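Local coordinates for protein putative aldehyde dehydrogenase AldY (Bacillus subtilis, PDB 4DNG) that probably oxidises aldehydes to carboxylates with NAD+ and may help protect cells against stress from ethanol and related compounds, at residues Asn291-His296 with Pro385-Ile390; Ile350-Glu355 with Tyr366-Ala371. One frame throughout, in Å; residues are numbered along the deposited sequence.

Overall arrangement
Strand 290-296 runs first, just after the unmodelled residues 284-287, which include Cys287, a predicted active-site residue. The chain leaves it through helix 297-313 and, after helix 332-347, reaches 350-355. Interaction 2 then closes a short loop of ten residues, pairing this outer segment antiparallel with 366-371. Past helix 376-379 the chain comes back as 385-390 and slots in beside 291-296, so interaction 1 closes an 88-residue loop with interaction 2 nested inside it. The two contacts share one mixed sheet: strands 362-369 and 386-392 are neighbours, with probable backbone hydrogen bonds between Ala387 and both Tyr366 and Phe368, and the order in this part of the sheet runs 258-262, 290-296, 386-392, 362-369, 351-354.

Interaction 1 (Asn291-His296 with Pro385-Ile390); sequences NRIIVH and PIATII
With chi1 at -64° in Ile293 and -36° in Ile389, CG1 of each stands beside its backbone N; the register puts both side chains on one face of the sheet, side by side, and the bend of Ile389 at chi2 (-89°) brings its CD1 4.0 Å from CD1 of Ile293. CG2 of Ile389 lies 4.1 Å from CG2 of Val295. Helix 297-313 covers this face with Tyr300, Phe303 and Phe307. The backbones pair as parallel strands in the mixed sheet of the probable catalytic domain: Ile293 N binds Thr388 O at 2.7 Å, Ile293 O takes Ile390 N at 2.7 Å, and Val295 N meets Ile390 O at 2.9 Å. On the face of Arg292 and Ile390, CD1 of Ile390 rests 3.8 Å from Arg292 CB and touches the arginine stem as far as CD. The guanidinium itself turns away, to Asn257 OD1 and Met401 O. Replacing Ile389 by an alanine would probably leave a gap between Ile293, Val295 and Tyr300. Short backbone bonds between parallel strands, with apolar side chains packed on the face of Ile293 and Ile389, thus join neighbours of the sheet beneath a helix, the arginine charge drawn off to polar partners.

Interaction 2 (Ile350-Glu355 with Tyr366-Ala371); sequences IELAVE and YVFVGA
The carbonyl oxygen of Val367 is approached by two successive amides: Val354 N bonds to it at 3.3 Å in the carbonyl plane, on a lone pair, and Ala353 N lies 3.0 Å from the same O. Two residues opposite one make this a classic beta bulge. Beyond it Val367 N returns a bond to Val354 O at 3.0 Å, also on a lone pair. Toward the other end the Val369 N to Glu351 O bond, 3.3 Å, has its donor well above the carbonyl plane. Leu352 has CG anti to its own N (chi1 -175°) and chi2 near 61°, which carries CD1 over the Phe368 ring in a CH-pi contact, 3.5 Å from the centroid and only 11° off the normal. Its other methyl, CD2, meets the edge of the Tyr366 ring. Ile350 CG2 comes to Phe368 CD1 at 3.6 Å, and Ile342 and Ala345 of helix 332-347 also pack on Phe368. The bulge residue Ala353 sets its CB 3.8 Å from Val369 CG1. This antiparallel pair extends the sheet of the probable catalytic domain at its outer end, away from the predicted active site. Because the bulge breaks regular backbone pairing, the packing of Leu352 and Ile350 on Phe368 probably carries much of the hold, with the Glu355 charge paired by Lys346.

Interaction 1 (Asn291-His296 with Pro385-Ile390)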
# COMPACT_ATOMS: atom_id res chain seq x y z
N ASN A 291 -2.58 -9.61 25.10
CA ASN A 291 -1.22 -9.85 25.59
C ASN A 291 -1.08 -9.35 27.00
O ASN A 291 -0.66 -10.07 27.91
CB ASN A 291 -0.19 -9.17 24.68
CG ASN A 291 -0.11 -9.81 23.30
OD1 ASN A 291 0.80 -10.60 23.03
ND2 ASN A 291 -1.06 -9.49 22.43
N ARG A 292 -1.47 -8.09 27.18
CA ARG A 292 -1.43 -7.45 28.46
C ARG A 292 -2.78 -6.78 28.75
O ARG A 292 -3.49 -6.31 27.85
CB ARG A 292 -0.28 -6.45 28.52
CG ARG A 292 -0.47 -5.19 27.71
CD ARG A 292 0.85 -4.55 27.30
NE ARG A 292 0.70 -3.91 25.99
CZ ARG A 292 0.26 -2.67 25.80
NH1 ARG A 292 0.13 -2.20 24.57
NH2 ARG A 292 -0.05 -1.89 26.82
N ILE A 293 -3.12 -6.78 30.04
CA ILE A 293 -4.41 -6.34 30.51
C ILE A 293 -4.13 -5.19 31.46
O ILE A 293 -3.38 -5.32 32.42
CB ILE A 293 -5.18 -7.48 31.23
CG1 ILE A 293 -5.49 -8.62 30.25
CG2 ILE A 293 -6.47 -6.97 31.84
CD1 ILE A 293 -5.81 -9.95 30.91
N ILE A 294 -4.73 -4.05 31.13
CA ILE A 294 -4.49 -2.82 31.85
C ILE A 294 -5.76 -2.50 32.61
O ILE A 294 -6.85 -2.42 32.03
CB ILE A 294 -4.14 -1.68 30.87
CG1 ILE A 294 -3.01 -2.14 29.93
CG2 ILE A 294 -3.78 -0.42 31.63
CD1 ILE A 294 -3.00 -1.46 28.58
N VAL A 295 -5.63 -2.34 33.92
CA VAL A 295 -6.77 -2.16 34.79
C VAL A 295 -6.55 -0.99 35.74
O VAL A 295 -5.56 -0.97 36.49
CB VAL A 295 -7.07 -3.45 35.59
CG1 VAL A 295 -8.31 -3.26 36.45
CG2 VAL A 295 -7.26 -4.63 34.65
N HIS A 296 -7.48 -0.03 35.70
CA HIS A 296 -7.53 1.13 36.61
C HIS A 296 -7.42 0.72 38.05
O HIS A 296 -7.87 -0.38 38.42
CB HIS A 296 -8.83 1.91 36.41
CG HIS A 296 -8.86 3.24 37.12
ND1 HIS A 296 -9.31 3.38 38.39
CD2 HIS A 296 -8.48 4.52 36.70
CE1 HIS A 296 -9.22 4.67 38.76
NE2 HIS A 296 -8.71 5.37 37.72
N PRO A 385 -0.59 -19.38 26.95
CA PRO A 385 -1.56 -18.97 27.97
C PRO A 385 -0.91 -18.22 29.13
O PRO A 385 -0.92 -18.68 30.27
CB PRO A 385 -2.23 -20.28 28.39
CG PRO A 385 -1.31 -21.37 27.96
CD PRO A 385 -0.29 -20.83 27.00
N ILE A 386 -0.34 -17.06 28.82
CA ILE A 386 0.27 -16.18 29.80
C ILE A 386 -0.44 -14.84 29.75
O ILE A 386 -0.57 -14.23 28.68
CB ILE A 386 1.79 -16.01 29.56
CG1 ILE A 386 2.52 -17.34 29.78
CG2 ILE A 386 2.39 -14.97 30.52
CD1 ILE A 386 3.77 -17.46 28.94
N ALA A 387 -0.92 -14.40 30.90
CA ALA A 387 -1.58 -13.10 31.04
C ALA A 387 -0.73 -12.19 31.90
O ALA A 387 -0.03 -12.66 32.80
CB ALA A 387 -2.98 -13.25 31.64
N THR A 388 -0.78 -10.90 31.60
CA THR A 388 -0.03 -9.89 32.34
C THR A 388 -0.97 -8.72 32.69
O THR A 388 -1.60 -8.11 31.81
CB THR A 388 1.20 -9.40 31.54
OG1 THR A 388 1.98 -10.52 31.11
CG2 THR A 388 2.07 -8.49 32.39
N ILE A 389 -1.08 -8.43 33.98
CA ILE A 389 -1.99 -7.39 34.45
C ILE A 389 -1.17 -6.20 34.91
O ILE A 389 -0.21 -6.35 35.68
CB ILE A 389 -2.88 -7.87 35.62
CG1 ILE A 389 -3.27 -9.36 35.48
CG2 ILE A 389 -4.06 -6.92 35.81
CD1 ILE A 389 -4.55 -9.66 34.70
N ILE A 390 -1.56 -5.04 34.40
CA ILE A 390 -0.87 -3.79 34.65
C ILE A 390 -1.78 -2.78 35.35
O ILE A 390 -2.92 -2.58 34.96
CB ILE A 390 -0.33 -3.20 33.33
CG1 ILE A 390 0.71 -4.16 32.74
CG2 ILE A 390 0.24 -1.78 33.54
CD1 ILE A 390 0.82 -4.08 31.23

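Interaction 2 (Ile350-Glu355 with Tyr366-Ala371)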
# COMPACT_ATOMS: atom_id res chain seq x y z
N ILE A 350 8.74 -9.65 38.97
CA ILE A 350 7.28 -9.59 38.79
C ILE A 350 6.54 -10.71 39.52
O ILE A 350 6.90 -11.87 39.40
CB ILE A 350 6.87 -9.58 37.30
CG1 ILE A 350 7.26 -8.25 36.64
CG2 ILE A 350 5.37 -9.80 37.15
CD1 ILE A 350 8.59 -8.27 35.92
N GLU A 351 5.53 -10.35 40.30
CA GLU A 351 4.72 -11.33 41.02
C GLU A 351 4.01 -12.29 40.06
O GLU A 351 3.71 -11.94 38.92
CB GLU A 351 3.69 -10.64 41.93
CG GLU A 351 2.91 -11.59 42.84
CD GLU A 351 1.84 -10.92 43.67
OE1 GLU A 351 1.58 -9.71 43.49
OE2 GLU A 351 1.24 -11.61 44.52
N LEU A 352 3.76 -13.49 40.53
CA LEU A 352 3.01 -14.47 39.78
C LEU A 352 1.85 -14.87 40.67
O LEU A 352 2.02 -15.66 41.60
CB LEU A 352 3.89 -15.68 39.45
CG LEU A 352 3.35 -16.80 38.57
CD1 LEU A 352 2.98 -16.28 37.18
CD2 LEU A 352 4.39 -17.90 38.44
N ALA A 353 0.68 -14.30 40.39
CA ALA A 353 -0.53 -14.63 41.14
C ALA A 353 -0.95 -16.08 40.90
O ALA A 353 -1.25 -16.80 41.85
CB ALA A 353 -1.66 -13.67 40.80
N VAL A 354 -0.94 -16.49 39.64
CA VAL A 354 -1.28 -17.86 39.27
C VAL A 354 -0.09 -18.53 38.56
O VAL A 354 0.35 -18.08 37.51
CB VAL A 354 -2.55 -17.91 38.39
CG1 VAL A 354 -2.81 -19.33 37.89
CG2 VAL A 354 -3.75 -17.39 39.16
N GLU A 355 0.42 -19.60 39.16
CA GLU A 355 1.55 -20.32 38.58
C GLU A 355 1.10 -21.57 37.83
O GLU A 355 0.55 -22.49 38.43
CB GLU A 355 2.56 -20.69 39.67
CG GLU A 355 3.83 -21.32 39.13
CD GLU A 355 5.03 -21.13 40.05
OE1 GLU A 355 4.85 -20.71 41.23
OE2 GLU A 355 6.16 -21.40 39.60
N TYR A 366 -0.55 -19.10 33.15
CA TYR A 366 0.22 -18.29 34.11
C TYR A 366 -0.34 -16.88 34.12
O TYR A 366 -0.61 -16.30 33.07
CB TYR A 366 1.70 -18.21 33.73
CG TYR A 366 2.50 -19.49 33.87
CD1 TYR A 366 2.29 -20.57 32.99
CD2 TYR A 366 3.49 -19.62 34.84
CE1 TYR A 366 3.03 -21.74 33.09
CE2 TYR A 366 4.24 -20.78 34.96
CZ TYR A 366 4.01 -21.84 34.08
OH TYR A 366 4.75 -23.00 34.21
N VAL A 367 -0.51 -16.31 35.31
CA VAL A 367 -0.93 -14.93 35.42
C VAL A 367 0.09 -14.14 36.25
O VAL A 367 0.29 -14.41 37.44
CB VAL A 367 -2.37 -14.77 35.98
CG1 VAL A 367 -2.75 -13.29 36.05
CG2 VAL A 367 -3.39 -15.54 35.12
N PHE A 368 0.74 -13.19 35.58
CA PHE A 368 1.62 -12.23 36.23
C PHE A 368 0.83 -10.96 36.55
O PHE A 368 -0.01 -10.52 35.76
CB PHE A 368 2.80 -11.89 35.31
CG PHE A 368 3.79 -13.01 35.18
CD1 PHE A 368 4.76 -13.22 36.16
CD2 PHE A 368 3.77 -13.84 34.06
CE1 PHE A 368 5.68 -14.25 36.03
CE2 PHE A 368 4.69 -14.87 33.93
CZ PHE A 368 5.65 -15.07 34.92
N VAL A 369 1.07 -10.39 37.73
CA VAL A 369 0.32 -9.22 38.16
C VAL A 369 1.25 -8.10 38.56
O VAL A 369 2.42 -8.34 38.89
CB VAL A 369 -0.67 -9.53 39.31
CG1 VAL A 369 -1.81 -10.41 38.83
CG2 VAL A 369 0.05 -10.17 40.50
N GLY A 370 0.72 -6.88 38.53
CA GLY A 370 1.44 -5.68 38.95
C GLY A 370 2.67 -5.41 38.12
O GLY A 370 3.66 -4.89 38.65
N ALA A 371 2.61 -5.77 36.84
CA ALA A 371 3.72 -5.56 35.92
C ALA A 371 3.81 -4.13 35.39
O ALA A 371 2.80 -3.46 35.21
CB ALA A 371 3.60 -6.53 34.76